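Local structure of protein CT_858 (3DOR) at residues B[167-170]-B[176-179]; B[101-104]-B[109-112]; B[88-91]-B[97-100]. The protein is the secreted chlamydial protease CPAF, probably a serine-type endopeptidase that cuts peptide bonds within protein substrates. All coordinates share one frame; numbering follows the deposited sequence.

How the interactions relate
All three contacts lie in the PDZ domain and bear on one curled antiparallel sheet. Interactions 2 and 3 are closest, with centres about 9 Å apart, because both use strand 98-103: 88-91/97-100 pairs it with its hairpin partner, and 101-104/109-112 packs its far end against the loop that follows. Interaction 1, a second hairpin later in the chain, sits about 13 Å, centre to centre, from each of the others. Side chains close the gaps: L168 CD1 lies 3.8 Å from I110 CD1, tying interaction 1 to 2, and I170 CG2 lies 3.6 Å from F100 CE1, tying it to 3. L168, I170, I110 and F100 are all buried.

Interaction 1: residues B[167-170]-B[176-179]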
ATOM      1  N   THR B 167       9.795  19.803  36.403  1.00 41.27           N
ATOM      2  CA  THR B 167       9.452  19.409  37.758  1.00 40.33           C
ATOM      3  C   THR B 167       8.031  18.896  37.894  1.00 40.55           C
ATOM      4  O   THR B 167       7.082  19.520  37.427  1.00 42.08           O
ATOM      5  CB  THR B 167       9.654  20.577  38.734  1.00 40.95           C
ATOM      6  OG1 THR B 167      11.027  20.977  38.704  1.00 41.58           O
ATOM      7  CG2 THR B 167       9.289  20.166  40.151  1.00 40.37           C
ATOM      8  N   LEU B 168       7.897  17.749  38.546  1.00 39.50           N
ATOM      9  CA  LEU B 168       6.593  17.149  38.762  1.00 38.13           C
ATOM     10  C   LEU B 168       6.228  17.334  40.228  1.00 37.12           C
ATOM     11  O   LEU B 168       6.945  16.861  41.109  1.00 37.31           O
ATOM     12  CB  LEU B 168       6.636  15.656  38.433  1.00 35.58           C
ATOM     13  CG  LEU B 168       7.157  15.253  37.051  1.00 35.19           C
ATOM     14  CD1 LEU B 168       7.145  13.737  36.933  1.00 33.35           C
ATOM     15  CD2 LEU B 168       6.296  15.875  35.970  1.00 34.18           C
ATOM     16  N   LYS B 169       5.138  18.045  40.496  1.00 34.93           N
ATOM     17  CA  LYS B 169       4.721  18.225  41.876  1.00 35.23           C
ATOM     18  C   LYS B 169       3.713  17.125  42.186  1.00 34.16           C
ATOM     19  O   LYS B 169       2.692  16.993  41.513  1.00 34.79           O
ATOM     20  CB  LYS B 169       4.075  19.591  42.100  1.00 36.06           C
ATOM     21  CG  LYS B 169       3.784  19.851  43.573  1.00 37.95           C
ATOM     22  CD  LYS B 169       3.096  21.197  43.805  1.00 40.66           C
ATOM     23  CE  LYS B 169       2.908  21.455  45.296  1.00 39.12           C
ATOM     24  NZ  LYS B 169       2.325  22.798  45.582  1.00 40.76           N
ATOM     25  N   ILE B 170       4.005  16.346  43.214  1.00 32.86           N
ATOM     26  CA  ILE B 170       3.142  15.245  43.600  1.00 35.21           C
ATOM     27  C   ILE B 170       2.733  15.337  45.064  1.00 35.70           C
ATOM     28  O   ILE B 170       3.325  16.089  45.845  1.00 37.13           O
ATOM     29  CB  ILE B 170       3.883  13.920  43.414  1.00 35.73           C
ATOM     30  CG1 ILE B 170       5.087  13.886  44.366  1.00 38.55           C
ATOM     31  CG2 ILE B 170       4.371  13.796  41.976  1.00 33.93           C
ATOM     32  CD1 ILE B 170       5.765  12.546  44.482  1.00 42.52           C
ATOM     33  N   THR B 176       1.730  14.785  52.465  1.00 39.08           N
ATOM     34  CA  THR B 176       2.829  15.681  52.143  1.00 40.67           C
ATOM     35  C   THR B 176       3.091  15.814  50.654  1.00 40.96           C
ATOM     36  O   THR B 176       2.835  14.894  49.873  1.00 40.26           O
ATOM     37  CB  THR B 176       4.134  15.271  52.877  1.00 41.73           C
ATOM     38  OG1 THR B 176       4.431  16.254  53.877  1.00 45.85           O
ATOM     39  CG2 THR B 176       5.313  15.181  51.916  1.00 41.24           C
ATOM     40  N   THR B 177       3.608  16.983  50.287  1.00 40.53           N
ATOM     41  CA  THR B 177       3.933  17.339  48.912  1.00 41.79           C
ATOM     42  C   THR B 177       5.426  17.211  48.612  1.00 40.86           C
ATOM     43  O   THR B 177       6.265  17.471  49.472  1.00 40.79           O
ATOM     44  CB  THR B 177       3.497  18.799  48.629  1.00 43.75           C
ATOM     45  OG1 THR B 177       2.074  18.850  48.464  1.00 50.01           O
ATOM     46  CG2 THR B 177       4.159  19.325  47.383  1.00 48.80           C
ATOM     47  N   ARG B 178       5.753  16.806  47.389  1.00 39.43           N
ATOM     48  CA  ARG B 178       7.145  16.671  46.964  1.00 38.62           C
ATOM     49  C   ARG B 178       7.293  17.200  45.547  1.00 38.65           C
ATOM     50  O   ARG B 178       6.386  17.066  44.732  1.00 40.49           O
ATOM     51  CB  ARG B 178       7.591  15.205  46.972  1.00 37.33           C
ATOM     52  CG  ARG B 178       7.534  14.515  48.315  1.00 36.34           C
ATOM     53  CD  ARG B 178       8.434  15.185  49.340  1.00 34.23           C
ATOM     54  NE  ARG B 178       8.466  14.405  50.573  1.00 36.36           N
ATOM     55  CZ  ARG B 178       9.082  14.783  51.689  1.00 36.31           C
ATOM     56  NH1 ARG B 178       9.724  15.944  51.733  1.00 31.36           N
ATOM     57  NH2 ARG B 178       9.052  13.996  52.758  1.00 30.61           N
ATOM     58  N   GLU B 179       8.432  17.808  45.253  1.00 40.68           N
ATOM     59  CA  GLU B 179       8.685  18.308  43.910  1.00 42.58           C
ATOM     60  C   GLU B 179       9.798  17.445  43.339  1.00 41.86           C
ATOM     61  O   GLU B 179      10.928  17.491  43.811  1.00 41.79           O
ATOM     62  CB  GLU B 179       9.119  19.771  43.940  1.00 44.51           C
ATOM     63  CG  GLU B 179       8.126  20.676  44.633  1.00 50.09           C
ATOM     64  CD  GLU B 179       8.054  22.046  43.997  1.00 53.52           C
ATOM     65  OE1 GLU B 179       9.123  22.642  43.738  1.00 56.48           O
ATOM     66  OE2 GLU B 179       6.927  22.532  43.760  1.00 56.53           O
TER
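K169 and T177 lie diagonally across a beta hairpin of the PDZ domain, on the face they share with T167 and E179. The lysine chain, fully extended with CG anti to the backbone N (chi1 -173°), crosses the threonine obliquely, and its CE presses on T177 CG2 at 3.2 Å, tighter than normal carbon contact. E179, directly opposite K169 in a non-hydrogen-bonded pair, bends at CG and brings OE2 to 4.1 Å from K169 CD; NZ and OE2 stay 5.0 Å apart, so any attraction between the opposite charges acts without contact. Beyond it, T167 CG2 meets E179 CB at 3.8 Å, while OG1 of that threonine hydrogen-bonds R181. The other face belongs to I170 and R178. Here CG1 of the isoleucine touches R178 CB, 3.8 Å away, and the rest of the arginine turns off, bent at chi2, away from the strand at 167-170. Within these segments the strands run antiparallel, at 174°, and I170 and R178 form the hydrogen-bonded pair between them. I170 N donates to R178 O over 2.9 Å, and R178 N returns a bond of 3.0 Å to I170 O.

Interaction 2: residues B[101-104]-B[109-112]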
ATOM      1  N   VAL B 101       0.316   5.097  38.259  1.00 28.58           N
ATOM      2  CA  VAL B 101      -0.007   3.676  38.386  1.00 28.45           C
ATOM      3  C   VAL B 101       1.152   2.816  37.924  1.00 29.28           C
ATOM      4  O   VAL B 101       1.108   1.592  38.035  1.00 29.19           O
ATOM      5  CB  VAL B 101      -1.261   3.275  37.580  1.00 28.89           C
ATOM      6  CG1 VAL B 101      -2.496   3.882  38.217  1.00 26.94           C
ATOM      7  CG2 VAL B 101      -1.112   3.717  36.121  1.00 26.83           C
ATOM      8  N   ASP B 102       2.194   3.452  37.401  1.00 31.07           N
ATOM      9  CA  ASP B 102       3.360   2.703  36.974  1.00 32.00           C
ATOM     10  C   ASP B 102       4.615   3.562  36.860  1.00 33.69           C
ATOM     11  O   ASP B 102       4.563   4.718  36.434  1.00 30.96           O
ATOM     12  CB  ASP B 102       3.078   1.993  35.651  1.00 33.74           C
ATOM     13  CG  ASP B 102       3.922   0.742  35.473  1.00 36.17           C
ATOM     14  OD1 ASP B 102       4.574   0.319  36.454  1.00 33.75           O
ATOM     15  OD2 ASP B 102       3.924   0.179  34.359  1.00 32.98           O
ATOM     16  N   ILE B 103       5.737   2.971  37.264  1.00 35.21           N
ATOM     17  CA  ILE B 103       7.044   3.613  37.228  1.00 36.12           C
ATOM     18  C   ILE B 103       7.949   2.682  36.423  1.00 36.87           C
ATOM     19  O   ILE B 103       8.092   1.507  36.766  1.00 37.72           O
ATOM     20  CB  ILE B 103       7.627   3.765  38.651  1.00 38.09           C
ATOM     21  CG1 ILE B 103       6.612   4.453  39.572  1.00 39.43           C
ATOM     22  CG2 ILE B 103       8.927   4.551  38.596  1.00 39.66           C
ATOM     23  CD1 ILE B 103       6.158   5.812  39.095  1.00 41.54           C
ATOM     24  N   MET B 104       8.556   3.193  35.357  1.00 36.39           N
ATOM     25  CA  MET B 104       9.413   2.354  34.524  1.00 37.40           C
ATOM     26  C   MET B 104      10.878   2.781  34.460  1.00 38.35           C
ATOM     27  O   MET B 104      11.477   2.798  33.388  1.00 38.88           O
ATOM     28  CB  MET B 104       8.849   2.276  33.101  1.00 37.45           C
ATOM     29  CG  MET B 104       7.422   1.736  33.004  1.00 36.72           C
ATOM     30  SD  MET B 104       6.155   2.944  33.463  1.00 36.89           S
ATOM     31  CE  MET B 104       5.896   3.765  31.908  1.00 35.05           C
ATOM     32  N   GLU B 109      12.263   8.616  43.548  1.00 54.25           N
ATOM     33  CA  GLU B 109      11.286   9.218  44.459  1.00 51.19           C
ATOM     34  C   GLU B 109       9.802   8.954  44.269  1.00 46.66           C
ATOM     35  O   GLU B 109       9.100   8.657  45.233  1.00 45.28           O
ATOM     36  CB  GLU B 109      11.484  10.730  44.493  1.00 53.62           C
ATOM     37  CG  GLU B 109      12.710  11.179  45.241  1.00 58.15           C
ATOM     38  CD  GLU B 109      12.746  12.682  45.411  1.00 61.02           C
ATOM     39  OE1 GLU B 109      11.751  13.244  45.925  1.00 62.66           O
ATOM     40  OE2 GLU B 109      13.765  13.299  45.034  1.00 62.46           O
ATOM     41  N   ILE B 110       9.317   9.101  43.044  1.00 43.34           N
ATOM     42  CA  ILE B 110       7.906   8.886  42.756  1.00 41.02           C
ATOM     43  C   ILE B 110       7.476   7.442  43.009  1.00 39.08           C
ATOM     44  O   ILE B 110       8.134   6.505  42.566  1.00 38.69           O
ATOM     45  CB  ILE B 110       7.593   9.271  41.297  1.00 40.96           C
ATOM     46  CG1 ILE B 110       7.914  10.756  41.094  1.00 39.23           C
ATOM     47  CG2 ILE B 110       6.128   8.965  40.961  1.00 41.26           C
ATOM     48  CD1 ILE B 110       7.884  11.226  39.653  1.00 38.03           C
ATOM     49  N   ARG B 111       6.384   7.274  43.749  1.00 37.68           N
ATOM     50  CA  ARG B 111       5.850   5.943  44.049  1.00 37.32           C
ATOM     51  C   ARG B 111       4.479   5.766  43.417  1.00 35.89           C
ATOM     52  O   ARG B 111       3.765   6.741  43.157  1.00 34.40           O
ATOM     53  CB  ARG B 111       5.648   5.729  45.552  1.00 39.91           C
ATOM     54  CG  ARG B 111       6.845   5.880  46.459  1.00 41.55           C
ATOM     55  CD  ARG B 111       6.453   5.373  47.847  1.00 45.97           C
ATOM     56  NE  ARG B 111       7.120   6.103  48.920  1.00 53.46           N
ATOM     57  CZ  ARG B 111       6.607   7.163  49.538  1.00 53.85           C
ATOM     58  NH1 ARG B 111       5.415   7.632  49.207  1.00 55.55           N
ATOM     59  NH2 ARG B 111       7.297   7.761  50.489  1.00 56.90           N
ATOM     60  N   VAL B 112       4.104   4.512  43.183  1.00 34.12           N
ATOM     61  CA  VAL B 112       2.780   4.217  42.653  1.00 31.51           C
ATOM     62  C   VAL B 112       1.856   4.702  43.763  1.00 30.32           C
ATOM     63  O   VAL B 112       2.118   4.447  44.937  1.00 30.75           O
ATOM     64  CB  VAL B 112       2.574   2.695  42.472  1.00 31.69           C
ATOM     65  CG1 VAL B 112       1.090   2.376  42.332  1.00 29.73           C
ATOM     66  CG2 VAL B 112       3.348   2.212  41.266  1.00 28.78           C
TER
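I103 and I110 carry the apolar part of this contact, where the loop after strand 98-103 folds back over the strand's end. The two side chains meet aslant, methyl to methyl, with I103 CD1 3.7 Å from I110 CG2. A bent chi2 in I103 (-57°) curls CD1 round toward the loop, and CG1, one bond nearer the backbone, lies 3.9 Å from the carbonyl oxygen I110 O. V112 works differently: its CG2 hangs almost squarely above the flat peptide joining V101 to D102, 4.0 Å from V101 O and 4.2 Å from D102 N. The same methyl has a looser contact with I103 CG1, at 4.3 Å. It thus rests on both the V101-D102 peptide and the isoleucine.

Polar interactions hold each segment rather than joining the two. D102 OD1 turns back to accept a weak, strongly bent bond from I103 N, 3.0 Å long with an angle of 123° at the hydrogen. R111 N is held by the carboxylate of D114, and V101 O accepts from K546 NZ.

In the PDZ sheet, V101 and D102 both face T89 of strand 83-92, a classic beta bulge in the edge of strand 98-103 that pairs with it. I103 also packs on Y88 of that strand, while I110 reaches across to V180 on strand 177-187, so the loop bridges from the bulged strand to the later hairpin.

Interaction 3: residues B[88-91]-B[97-100]; sequences YTVQ and RFYF
V90 is the bump that fills the hollow between F100, its partner in a non-hydrogen-bonded pair, and F98, diagonally across the strands. Its methyls part company: CG1, anti to the backbone N (chi1 168°), pushes toward F98 and stops 3.5 Å from F98 CB, near the plane of that ring and at its edge. CG2 goes the other way and settles over a face of F100, 4.2 Å from the ring centroid and only 16° off the normal, a CH-pi contact. F100 in turn presents an edge to Y88. The two rings form an offset edge-to-face pair, centroids 5.9 Å apart and planes at 83°, with the F100 edge aimed at the tyrosine face; Y88 CB touches that same edge, 3.9 Å from F100 CE2. One phenyl ring is therefore met over a face by a valine and along its edge by a tyrosine.

These interlocking shapes line the inner side of a twisted beta hairpin, strands 83-92 and 98-103, in the antiparallel sheet of the PDZ domain, and L116 of strand 115-119 also packs on F100. On the opposite side of the sheet stand Q91 and Y99. They make up the hydrogen-bonded pair: Q91 N to Y99 O spans 2.8 Å, and Y99 N to Q91 O 3.0 Å. Q91 NE2 bonds the hydroxyl of Y548, beyond the hairpin, and R97 forms a salt bridge with D95 in the hairpin's turn. V90 CA adds a CA-H...O contact to Y99 O at 3.1 Å.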
ATOM      1  N   TYR B  88       6.734   7.163  33.093  1.00 30.43           N
ATOM      2  CA  TYR B  88       5.664   7.062  34.082  1.00 31.69           C
ATOM      3  C   TYR B  88       4.312   6.862  33.427  1.00 31.73           C
ATOM      4  O   TYR B  88       4.150   7.098  32.230  1.00 31.00           O
ATOM      5  CB  TYR B  88       5.608   8.314  34.949  1.00 32.85           C
ATOM      6  CG  TYR B  88       6.943   8.672  35.530  1.00 34.72           C
ATOM      7  CD1 TYR B  88       7.783   9.580  34.883  1.00 34.68           C
ATOM      8  CD2 TYR B  88       7.392   8.072  36.701  1.00 34.53           C
ATOM      9  CE1 TYR B  88       9.045   9.879  35.392  1.00 37.63           C
ATOM     10  CE2 TYR B  88       8.651   8.362  37.221  1.00 37.18           C
ATOM     11  CZ  TYR B  88       9.473   9.261  36.560  1.00 37.19           C
ATOM     12  OH  TYR B  88      10.727   9.516  37.053  1.00 39.81           O
ATOM     13  N   THR B  89       3.348   6.399  34.213  1.00 30.72           N
ATOM     14  CA  THR B  89       2.003   6.200  33.705  1.00 30.47           C
ATOM     15  C   THR B  89       1.016   6.687  34.752  1.00 30.09           C
ATOM     16  O   THR B  89       1.064   6.285  35.912  1.00 31.72           O
ATOM     17  CB  THR B  89       1.709   4.719  33.390  1.00 32.03           C
ATOM     18  OG1 THR B  89       2.685   4.220  32.460  1.00 34.12           O
ATOM     19  CG2 THR B  89       0.318   4.584  32.771  1.00 30.29           C
ATOM     20  N   VAL B  90       0.123   7.568  34.333  1.00 29.93           N
ATOM     21  CA  VAL B  90      -0.878   8.120  35.224  1.00 33.44           C
ATOM     22  C   VAL B  90      -2.269   7.639  34.820  1.00 35.19           C
ATOM     23  O   VAL B  90      -2.493   7.260  33.669  1.00 36.58           O
ATOM     24  CB  VAL B  90      -0.822   9.664  35.181  1.00 34.30           C
ATOM     25  CG1 VAL B  90      -2.037  10.266  35.867  1.00 35.23           C
ATOM     26  CG2 VAL B  90       0.456  10.139  35.861  1.00 34.74           C
ATOM     27  N   GLN B  91      -3.193   7.632  35.774  1.00 34.27           N
ATOM     28  CA  GLN B  91      -4.565   7.229  35.504  1.00 35.20           C
ATOM     29  C   GLN B  91      -5.480   8.166  36.291  1.00 35.84           C
ATOM     30  O   GLN B  91      -5.270   8.405  37.486  1.00 36.02           O
ATOM     31  CB  GLN B  91      -4.793   5.777  35.929  1.00 37.07           C
ATOM     32  CG  GLN B  91      -6.108   5.180  35.450  1.00 41.16           C
ATOM     33  CD  GLN B  91      -6.203   3.683  35.729  1.00 45.15           C
ATOM     34  OE1 GLN B  91      -7.124   3.003  35.264  1.00 46.87           O
ATOM     35  NE2 GLN B  91      -5.249   3.165  36.494  1.00 44.62           N
ATOM     36  N   ARG B  97      -8.825  13.103  40.234  1.00 36.31           N
ATOM     37  CA  ARG B  97      -7.411  13.234  40.550  1.00 36.81           C
ATOM     38  C   ARG B  97      -6.559  12.299  39.698  1.00 35.48           C
ATOM     39  O   ARG B  97      -7.010  11.225  39.291  1.00 34.67           O
ATOM     40  CB  ARG B  97      -7.185  12.967  42.039  1.00 39.28           C
ATOM     41  CG  ARG B  97      -7.782  14.042  42.945  1.00 43.84           C
ATOM     42  CD  ARG B  97      -7.575  13.719  44.416  1.00 50.15           C
ATOM     43  NE  ARG B  97      -8.391  12.589  44.857  1.00 54.50           N
ATOM     44  CZ  ARG B  97      -8.310  12.033  46.064  1.00 57.26           C
ATOM     45  NH1 ARG B  97      -7.440  12.503  46.951  1.00 57.74           N
ATOM     46  NH2 ARG B  97      -9.102  11.014  46.389  1.00 56.52           N
ATOM     47  N   PHE B  98      -5.330  12.722  39.422  1.00 34.49           N
ATOM     48  CA  PHE B  98      -4.415  11.928  38.617  1.00 35.42           C
ATOM     49  C   PHE B  98      -3.426  11.182  39.496  1.00 35.98           C
ATOM     50  O   PHE B  98      -2.754  11.791  40.329  1.00 37.82           O
ATOM     51  CB  PHE B  98      -3.667  12.823  37.631  1.00 37.38           C
ATOM     52  CG  PHE B  98      -4.560  13.487  36.627  1.00 39.16           C
ATOM     53  CD1 PHE B  98      -5.239  14.657  36.945  1.00 38.54           C
ATOM     54  CD2 PHE B  98      -4.748  12.925  35.370  1.00 39.50           C
ATOM     55  CE1 PHE B  98      -6.096  15.257  36.022  1.00 39.20           C
ATOM     56  CE2 PHE B  98      -5.605  13.518  34.438  1.00 40.60           C
ATOM     57  CZ  PHE B  98      -6.280  14.687  34.767  1.00 38.41           C
ATOM     58  N   TYR B  99      -3.341   9.866  39.311  1.00 34.12           N
ATOM     59  CA  TYR B  99      -2.432   9.039  40.101  1.00 33.68           C
ATOM     60  C   TYR B  99      -1.434   8.256  39.262  1.00 33.27           C
ATOM     61  O   TYR B  99      -1.755   7.795  38.167  1.00 35.07           O
ATOM     62  CB  TYR B  99      -3.209   8.035  40.951  1.00 32.45           C
ATOM     63  CG  TYR B  99      -4.134   8.658  41.961  1.00 34.78           C
ATOM     64  CD1 TYR B  99      -5.455   8.965  41.633  1.00 35.22           C
ATOM     65  CD2 TYR B  99      -3.685   8.957  43.246  1.00 34.24           C
ATOM     66  CE1 TYR B  99      -6.311   9.560  42.566  1.00 35.67           C
ATOM     67  CE2 TYR B  99      -4.527   9.549  44.185  1.00 35.06           C
ATOM     68  CZ  TYR B  99      -5.833   9.849  43.837  1.00 37.09           C
ATOM     69  OH  TYR B  99      -6.654  10.456  44.751  1.00 40.56           O
ATOM     70  N   PHE B 100      -0.220   8.108  39.786  1.00 31.22           N
ATOM     71  CA  PHE B 100       0.807   7.338  39.108  1.00 29.69           C
ATOM     72  C   PHE B 100       0.445   5.866  39.336  1.00 29.90           C
ATOM     73  O   PHE B 100       0.251   5.447  40.480  1.00 28.12           O
ATOM     74  CB  PHE B 100       2.194   7.630  39.704  1.00 30.96           C
ATOM     75  CG  PHE B 100       2.754   8.983  39.325  1.00 29.92           C
ATOM     76  CD1 PHE B 100       2.434  10.117  40.062  1.00 31.06           C
ATOM     77  CD2 PHE B 100       3.579   9.118  38.216  1.00 29.58           C
ATOM     78  CE1 PHE B 100       2.927  11.368  39.703  1.00 31.28           C
ATOM     79  CE2 PHE B 100       4.076  10.362  37.844  1.00 31.49           C
ATOM     80  CZ  PHE B 100       3.750  11.493  38.588  1.00 31.78           C
TER